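Local coordinates for protein NtrC family transcriptional regulator (Clostridium acetobutylicum ATCC 824, PDB 2Q5C) that probably acts as a sigma-54-dependent transcription activator that binds DNA and ATP, this chain being its N-terminal, propionate-activator-like (PrpR_N) part, at residues K6-S11 with D53-R58; K121-S126 with E141-V146. All blocks are in the same frame, centred on the assembly; numbering follows the deposited sequence.

The chain folds into two alpha/beta lobes, each built on a four-stranded parallel sheet of order 2-1-3-4, and contributes one contact from each. Contact 1 comes first along the chain and pairs strands 6-11 and 54-58 inside the first sheet; contact 2 follows and links strand 119-125, at an edge of the second sheet, to the turn leading into strand 145-148. Their centres lie 29 Å apart on opposite sides of the chain's centre, and their nearest atoms stay about 9 Å apart. The lobes are nevertheless tied together: helix 170-187, which follows the second sheet, packs against contact 1, and Arg58 NH1 hydrogen-bonds to Ile166 O, just beyond strand 162-165.

Contact 1: residues K6-S11 with D53-R58; sequences KIALIS and DAIISR
Ala8 uses both its N and its O toward the neighbouring strand: N donates to Ala54 O at 3.1 Å, and O accepts from Ile56 N at 2.8 Å. Ile10 N continues the parallel pattern to Ile56 O (3.0 Å). One step further on, a water bridges Ile10 O and Arg58 N in place of a direct bond. At the other end Asp53 closes the pair: its N reaches Lys6 O, while Lys6 N donates to the anti lone pair of Asp53 OD2 at 2.8 Å.

Ile7 CG2 meets Ile56 CD1 at 3.8 Å, and Leu9 CD1 packs on Ile56 CG2 at the same distance; a chi1 of 171° sets Leu9 CG opposite the backbone N and beside the carbonyl carbon, from where CD1 leans over the neighbouring strand. On the reverse face Ile10 CD1 touches Ile55 CG2 at 3.9 Å.

Helices 14-27 and 170-187 cover the face of Ile7, Leu9 and Ile56, and helices 38-48 and 59-66 that of Ala8, Ile10 and Ile55. Two inner parallel strands sandwiched between helix layers, with the 30-35 to 54-58 crossover passing strand 6-11, are the hallmark of a Rossmann-like fold.

Contact 2: residues K121-S126 with E141-V146; sequences KEFLFS and ENIKIV
Glu141 OE1 is the polar atom that Lys121 approaches most closely, yet carbons rather than the amine make the contact: Lys121 CE lies 3.8 Å from Glu141 OE1, with Lys121 CD a little farther off. The two side chains run across each other at about a right angle. Lys121 is extended as far as CE and then bends at chi4 (52°), which leaves NZ 5.0 Å from Glu141 OE1. No salt bridge forms, although the opposite charges probably still attract at this range.

The contact joins the beginning and end of a beta-alpha-beta crossover in the parallel sheet of the second, Rossmann-like lobe. Strand 119-125 leads through helix 131-140 to strand 145-148, and strand 96-102 lies between the two, so the segments meet through side chains instead of backbone pairing. Lys121 and Phe123 are two apart on the edge strand and both reach the turn after the helix, where Glu141 is the first residue to leave helical geometry. Asn142 then takes a positive phi (62°), and the chain turns back toward the sheet. A weak bond from Lys144 NZ to Asn142 OD1, 3.4 Å long, spans this turn on its exposed side.

Beneath the charged pair lies an apolar layer. The Phe123 ring presents its edge to the turn: Glu141 CG sits near the ring plane, 4.1 Å from Phe123 CZ, and the carboxylate is inclined to the ring by 57°. Leu134 of the crossover helix also packs on Phe123, and Val138 on Ile143, so this layer continues under the helix. Deepest of the turn residues that take part, Ile143 places its CD1 against both strand residues, 4.4 Å from Phe123 CE2 and 3.8 Å from Lys121 CB.

Contact 1: residues K6-S11 with D53-R58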
ATOM      1  N   LYS A   6       2.846 -21.861   0.455  1.00 20.62           N
ATOM      2  CA  LYS A   6       1.639 -21.058   0.693  1.00 20.17           C
ATOM      3  C   LYS A   6       2.043 -19.629   0.966  1.00 18.93           C
ATOM      4  O   LYS A   6       2.882 -19.369   1.840  1.00 18.51           O
ATOM      5  CB  LYS A   6       0.880 -21.597   1.889  1.00 20.95           C
ATOM      6  CG  LYS A   6       0.443 -23.070   1.730  1.00 23.43           C
ATOM      7  CD  LYS A   6      -0.319 -23.577   2.947  1.00 22.52           C
ATOM      8  CE  LYS A   6      -1.627 -22.847   3.179  1.00 23.12           C
ATOM      9  NZ  LYS A   6      -2.328 -23.431   4.371  1.00 23.53           N
ATOM     10  N   ILE A   7       1.497 -18.696   0.190  1.00 18.41           N
ATOM     11  CA  ILE A   7       1.810 -17.279   0.368  1.00 17.68           C
ATOM     12  C   ILE A   7       0.530 -16.497   0.464  1.00 16.02           C
ATOM     13  O   ILE A   7      -0.366 -16.632  -0.400  1.00 16.78           O
ATOM     14  CB  ILE A   7       2.684 -16.718  -0.775  1.00 17.92           C
ATOM     15  CG1 ILE A   7       3.925 -17.584  -0.995  1.00 20.51           C
ATOM     16  CG2 ILE A   7       3.065 -15.239  -0.507  1.00 19.30           C
ATOM     17  CD1 ILE A   7       4.791 -17.097  -2.146  1.00 19.97           C
ATOM     18  N   ALA A   8       0.445 -15.670   1.497  1.00 16.11           N
ATOM     19  CA  ALA A   8      -0.697 -14.773   1.694  1.00 15.82           C
ATOM     20  C   ALA A   8      -0.407 -13.381   1.198  1.00 17.20           C
ATOM     21  O   ALA A   8       0.630 -12.819   1.513  1.00 20.15           O
ATOM     22  CB  ALA A   8      -1.102 -14.690   3.143  1.00 16.34           C
ATOM     23  N   LEU A   9      -1.341 -12.807   0.448  1.00 15.26           N
ATOM     24  CA  LEU A   9      -1.326 -11.384   0.099  1.00 15.34           C
ATOM     25  C   LEU A   9      -2.396 -10.708   0.904  1.00 16.16           C
ATOM     26  O   LEU A   9      -3.552 -11.127   0.856  1.00 15.92           O
ATOM     27  CB  LEU A   9      -1.581 -11.185  -1.414  1.00 14.34           C
ATOM     28  CG  LEU A   9      -1.801  -9.709  -1.790  1.00 15.31           C
ATOM     29  CD1 LEU A   9      -0.512  -8.929  -1.665  1.00 18.10           C
ATOM     30  CD2 LEU A   9      -2.267  -9.648  -3.241  1.00 16.70           C
ATOM     31  N   ILE A  10      -2.036  -9.658   1.652  1.00 16.21           N
ATOM     32  CA  ILE A  10      -2.996  -8.916   2.471  1.00 17.72           C
ATOM     33  C   ILE A  10      -2.973  -7.489   1.935  1.00 18.36           C
ATOM     34  O   ILE A  10      -1.925  -6.827   1.955  1.00 18.67           O
ATOM     35  CB  ILE A  10      -2.647  -8.953   3.975  1.00 16.91           C
ATOM     36  CG1 ILE A  10      -2.537 -10.418   4.420  1.00 17.58           C
ATOM     37  CG2 ILE A  10      -3.724  -8.173   4.761  1.00 20.25           C
ATOM     38  CD1 ILE A  10      -2.126 -10.614   5.904  1.00 18.90           C
ATOM     39  N   SER A  11      -4.100  -7.048   1.383  1.00 18.64           N
ATOM     40  CA  SER A  11      -4.130  -5.796   0.632  1.00 19.98           C
ATOM     41  C   SER A  11      -5.575  -5.339   0.600  1.00 20.97           C
ATOM     42  O   SER A  11      -6.471  -6.132   0.826  1.00 21.91           O
ATOM     43  CB  SER A  11      -3.653  -6.105  -0.795  1.00 21.19           C
ATOM     44  OG  SER A  11      -3.766  -4.975  -1.659  1.00 22.88           O
ATOM     45  N   ASP A  53       3.829 -19.833   4.397  1.00 19.69           N
ATOM     46  CA  ASP A  53       5.308 -19.718   4.339  1.00 20.31           C
ATOM     47  C   ASP A  53       5.784 -18.265   4.300  1.00 21.09           C
ATOM     48  O   ASP A  53       6.908 -17.967   4.682  1.00 22.03           O
ATOM     49  CB  ASP A  53       5.858 -20.465   3.137  1.00 21.10           C
ATOM     50  CG  ASP A  53       5.581 -21.939   3.211  1.00 24.77           C
ATOM     51  OD1 ASP A  53       6.295 -22.611   3.981  1.00 28.48           O
ATOM     52  OD2 ASP A  53       4.641 -22.428   2.562  1.00 25.28           O
ATOM     53  N   ALA A  54       4.956 -17.364   3.807  1.00 19.17           N
ATOM     54  CA  ALA A  54       5.332 -15.956   3.724  1.00 18.65           C
ATOM     55  C   ALA A  54       4.080 -15.115   3.559  1.00 17.72           C
ATOM     56  O   ALA A  54       3.055 -15.618   3.127  1.00 17.73           O
ATOM     57  CB  ALA A  54       6.254 -15.719   2.528  1.00 18.94           C
ATOM     58  N   ILE A  55       4.201 -13.825   3.876  1.00 17.44           N
ATOM     59  CA  ILE A  55       3.141 -12.829   3.714  1.00 16.84           C
ATOM     60  C   ILE A  55       3.687 -11.709   2.849  1.00 17.45           C
ATOM     61  O   ILE A  55       4.853 -11.308   3.011  1.00 18.08           O
ATOM     62  CB  ILE A  55       2.664 -12.311   5.034  1.00 17.33           C
ATOM     63  CG1 ILE A  55       2.020 -13.493   5.801  1.00 21.36           C
ATOM     64  CG2 ILE A  55       1.591 -11.202   4.849  1.00 18.33           C
ATOM     65  CD1 ILE A  55       1.843 -13.252   7.265  1.00 25.03           C
ATOM     66  N   ILE A  56       2.874 -11.233   1.895  1.00 15.47           N
ATOM     67  CA  ILE A  56       3.157 -10.060   1.058  1.00 15.30           C
ATOM     68  C   ILE A  56       2.122  -8.995   1.372  1.00 15.15           C
ATOM     69  O   ILE A  56       0.915  -9.278   1.509  1.00 15.13           O
ATOM     70  CB  ILE A  56       3.124 -10.424  -0.457  1.00 15.21           C
ATOM     71  CG1 ILE A  56       4.189 -11.463  -0.828  1.00 16.35           C
ATOM     72  CG2 ILE A  56       3.244  -9.145  -1.279  1.00 14.58           C
ATOM     73  CD1 ILE A  56       4.075 -12.006  -2.223  1.00 16.86           C
ATOM     74  N   SER A  57       2.572  -7.747   1.474  1.00 15.81           N
ATOM     75  CA  SER A  57       1.674  -6.611   1.735  1.00 16.36           C
ATOM     76  C   SER A  57       2.367  -5.376   1.219  1.00 16.51           C
ATOM     77  O   SER A  57       3.443  -5.485   0.658  1.00 18.23           O
ATOM     78  CB  SER A  57       1.246  -6.533   3.195  1.00 16.20           C
ATOM     79  OG  SER A  57       2.381  -6.264   4.005  1.00 18.03           O
ATOM     80  N   ARG A  58       1.754  -4.202   1.384  1.00 17.90           N
ATOM     81  CA  ARG A  58       2.327  -3.010   0.809  1.00 19.45           C
ATOM     82  C   ARG A  58       2.413  -1.918   1.845  1.00 19.87           C
ATOM     83  O   ARG A  58       1.582  -1.815   2.747  1.00 20.26           O
ATOM     84  CB  ARG A  58       1.426  -2.588  -0.347  1.00 20.70           C
ATOM     85  CG  ARG A  58       1.992  -1.491  -1.198  1.00 25.17           C
ATOM     86  CD  ARG A  58       1.426  -1.603  -2.606  1.00 31.38           C
ATOM     87  NE  ARG A  58       0.073  -1.078  -2.706  1.00 36.59           N
ATOM     88  CZ  ARG A  58      -0.233   0.113  -3.242  1.00 40.21           C
ATOM     89  NH1 ARG A  58      -1.492   0.503  -3.282  1.00 42.29           N
ATOM     90  NH2 ARG A  58       0.721   0.905  -3.737  1.00 41.55           N
TER
HETATM   91  O   HOH W   1      -1.128  -4.244   1.842  1.00 19.67           O

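Contact 2: residues K121-S126 with E141-V146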
ATOM      1  N   LYS A 121       0.877  19.894  -1.246  1.00 22.93           N
ATOM      2  CA  LYS A 121       1.326  19.981   0.142  1.00 24.32           C
ATOM      3  C   LYS A 121       1.524  18.558   0.622  1.00 23.50           C
ATOM      4  O   LYS A 121       0.623  17.739   0.531  1.00 22.54           O
ATOM      5  CB  LYS A 121       0.324  20.716   1.019  1.00 25.78           C
ATOM      6  CG  LYS A 121       0.854  20.996   2.425  1.00 30.34           C
ATOM      7  CD  LYS A 121       0.192  22.238   3.048  1.00 33.66           C
ATOM      8  CE  LYS A 121       0.834  22.645   4.384  1.00 35.19           C
ATOM      9  NZ  LYS A 121       2.320  22.795   4.323  1.00 39.58           N
ATOM     10  N   GLU A 122       2.722  18.269   1.107  1.00 23.75           N
ATOM     11  CA  GLU A 122       3.062  16.923   1.554  1.00 24.12           C
ATOM     12  C   GLU A 122       2.848  16.806   3.056  1.00 24.41           C
ATOM     13  O   GLU A 122       3.218  17.710   3.830  1.00 25.79           O
ATOM     14  CB  GLU A 122       4.511  16.651   1.181  1.00 24.15           C
ATOM     15  CG  GLU A 122       5.025  15.284   1.631  1.00 28.03           C
ATOM     16  CD  GLU A 122       6.500  15.132   1.346  1.00 32.45           C
ATOM     17  OE1 GLU A 122       6.863  14.989   0.155  1.00 33.65           O
ATOM     18  OE2 GLU A 122       7.302  15.190   2.301  1.00 34.81           O
ATOM     19  N   PHE A 123       2.235  15.702   3.466  1.00 23.95           N
ATOM     20  CA  PHE A 123       2.020  15.390   4.872  1.00 24.92           C
ATOM     21  C   PHE A 123       2.559  13.999   5.113  1.00 24.80           C
ATOM     22  O   PHE A 123       2.345  13.106   4.296  1.00 24.35           O
ATOM     23  CB  PHE A 123       0.528  15.390   5.216  1.00 25.27           C
ATOM     24  CG  PHE A 123      -0.192  16.705   4.937  1.00 26.94           C
ATOM     25  CD1 PHE A 123      -0.513  17.569   5.978  1.00 30.35           C
ATOM     26  CD2 PHE A 123      -0.572  17.048   3.641  1.00 28.19           C
ATOM     27  CE1 PHE A 123      -1.211  18.771   5.720  1.00 30.25           C
ATOM     28  CE2 PHE A 123      -1.256  18.249   3.379  1.00 29.57           C
ATOM     29  CZ  PHE A 123      -1.569  19.110   4.424  1.00 29.89           C
ATOM     30  N   LEU A 124       3.267  13.813   6.216  1.00 24.48           N
ATOM     31  CA  LEU A 124       3.803  12.493   6.588  1.00 24.75           C
ATOM     32  C   LEU A 124       3.097  11.947   7.823  1.00 24.81           C
ATOM     33  O   LEU A 124       2.730  12.711   8.715  1.00 25.49           O
ATOM     34  CB  LEU A 124       5.314  12.567   6.824  1.00 25.29           C
ATOM     35  CG  LEU A 124       6.193  13.019   5.650  1.00 27.44           C
ATOM     36  CD1 LEU A 124       7.658  13.074   6.045  1.00 30.58           C
ATOM     37  CD2 LEU A 124       6.000  12.121   4.415  1.00 28.35           C
ATOM     38  N   PHE A 125       2.874  10.635   7.883  1.00 23.84           N
ATOM     39  CA  PHE A 125       2.297   9.995   9.064  1.00 23.71           C
ATOM     40  C   PHE A 125       3.135   8.771   9.403  1.00 24.29           C
ATOM     41  O   PHE A 125       3.786   8.201   8.524  1.00 23.90           O
ATOM     42  CB  PHE A 125       0.798   9.673   8.927  1.00 23.45           C
ATOM     43  CG  PHE A 125       0.479   8.461   8.059  1.00 23.09           C
ATOM     44  CD1 PHE A 125       0.058   7.256   8.626  1.00 26.81           C
ATOM     45  CD2 PHE A 125       0.567   8.543   6.673  1.00 23.55           C
ATOM     46  CE1 PHE A 125      -0.254   6.150   7.825  1.00 25.82           C
ATOM     47  CE2 PHE A 125       0.267   7.416   5.859  1.00 23.64           C
ATOM     48  CZ  PHE A 125      -0.135   6.236   6.431  1.00 23.78           C
ATOM     49  N   SER A 126       3.160   8.418  10.684  1.00 25.23           N
ATOM     50  CA  SER A 126       3.978   7.297  11.155  1.00 26.27           C
ATOM     51  C   SER A 126       3.191   6.204  11.839  1.00 25.60           C
ATOM     52  O   SER A 126       3.768   5.165  12.194  1.00 26.90           O
ATOM     53  CB  SER A 126       5.084   7.792  12.095  1.00 27.03           C
ATOM     54  OG  SER A 126       6.093   8.444  11.343  1.00 31.80           O
ATOM     55  N   GLU A 141      -6.162  23.320   5.815  1.00 21.76           N
ATOM     56  CA  GLU A 141      -5.270  23.918   4.839  1.00 22.90           C
ATOM     57  C   GLU A 141      -6.013  24.296   3.562  1.00 22.56           C
ATOM     58  O   GLU A 141      -5.396  24.686   2.575  1.00 25.36           O
ATOM     59  CB  GLU A 141      -4.098  22.964   4.507  1.00 23.47           C
ATOM     60  CG  GLU A 141      -3.185  22.648   5.668  1.00 26.70           C
ATOM     61  CD  GLU A 141      -2.335  23.818   6.129  1.00 29.73           C
ATOM     62  OE1 GLU A 141      -2.140  24.786   5.355  1.00 29.66           O
ATOM     63  OE2 GLU A 141      -1.832  23.742   7.271  1.00 32.77           O
ATOM     64  N   ASN A 142      -7.341  24.168   3.581  1.00 22.05           N
ATOM     65  CA  ASN A 142      -8.183  24.480   2.426  1.00 22.79           C
ATOM     66  C   ASN A 142      -7.893  23.594   1.203  1.00 22.19           C
ATOM     67  O   ASN A 142      -8.059  24.002   0.051  1.00 23.65           O
ATOM     68  CB  ASN A 142      -8.077  25.971   2.049  1.00 23.16           C
ATOM     69  CG  ASN A 142      -9.274  26.450   1.239  1.00 25.10           C
ATOM     70  OD1 ASN A 142     -10.413  25.982   1.415  1.00 26.22           O
ATOM     71  ND2 ASN A 142      -9.005  27.360   0.299  1.00 29.56           N
ATOM     72  N   ILE A 143      -7.516  22.358   1.478  1.00 22.03           N
ATOM     73  CA  ILE A 143      -7.239  21.402   0.398  1.00 22.19           C
ATOM     74  C   ILE A 143      -8.388  20.414   0.325  1.00 21.55           C
ATOM     75  O   ILE A 143      -8.878  19.960   1.359  1.00 21.93           O
ATOM     76  CB  ILE A 143      -5.909  20.705   0.667  1.00 21.29           C
ATOM     77  CG1 ILE A 143      -4.766  21.714   0.531  1.00 23.00           C
ATOM     78  CG2 ILE A 143      -5.666  19.568  -0.342  1.00 21.82           C
ATOM     79  CD1 ILE A 143      -3.419  21.219   1.036  1.00 25.22           C
ATOM     80  N   LYS A 144      -8.836  20.119  -0.898  1.00 21.37           N
ATOM     81  CA  LYS A 144     -10.011  19.298  -1.105  1.00 22.34           C
ATOM     82  C   LYS A 144      -9.728  17.924  -1.729  1.00 20.82           C
ATOM     83  O   LYS A 144     -10.647  17.144  -1.918  1.00 20.66           O
ATOM     84  CB  LYS A 144     -11.015  20.050  -1.985  1.00 23.71           C
ATOM     85  CG  LYS A 144     -11.341  21.444  -1.417  1.00 29.35           C
ATOM     86  CD  LYS A 144     -12.500  22.085  -2.113  1.00 35.46           C
ATOM     87  CE  LYS A 144     -12.841  23.417  -1.454  1.00 38.98           C
ATOM     88  NZ  LYS A 144     -11.622  24.285  -1.325  1.00 43.19           N
ATOM     89  N   ILE A 145      -8.448  17.663  -2.022  1.00 20.99           N
ATOM     90  CA  ILE A 145      -8.062  16.456  -2.777  1.00 20.03           C
ATOM     91  C   ILE A 145      -6.885  15.818  -2.050  1.00 19.92           C
ATOM     92  O   ILE A 145      -5.904  16.477  -1.774  1.00 20.51           O
ATOM     93  CB  ILE A 145      -7.621  16.819  -4.194  1.00 20.92           C
ATOM     94  CG1 ILE A 145      -8.682  17.664  -4.938  1.00 20.53           C
ATOM     95  CG2 ILE A 145      -7.324  15.540  -5.010  1.00 21.17           C
ATOM     96  CD1 ILE A 145      -8.154  18.405  -6.128  1.00 22.93           C
ATOM     97  N   VAL A 146      -7.017  14.523  -1.767  1.00 19.44           N
ATOM     98  CA  VAL A 146      -5.960  13.779  -1.072  1.00 19.30           C
ATOM     99  C   VAL A 146      -5.496  12.594  -1.940  1.00 19.54           C
ATOM    100  O   VAL A 146      -6.334  11.818  -2.420  1.00 19.29           O
ATOM    101  CB  VAL A 146      -6.487  13.217   0.257  1.00 19.99           C
ATOM    102  CG1 VAL A 146      -5.476  12.264   0.904  1.00 19.71           C
ATOM    103  CG2 VAL A 146      -6.805  14.348   1.208  1.00 20.30           C
TER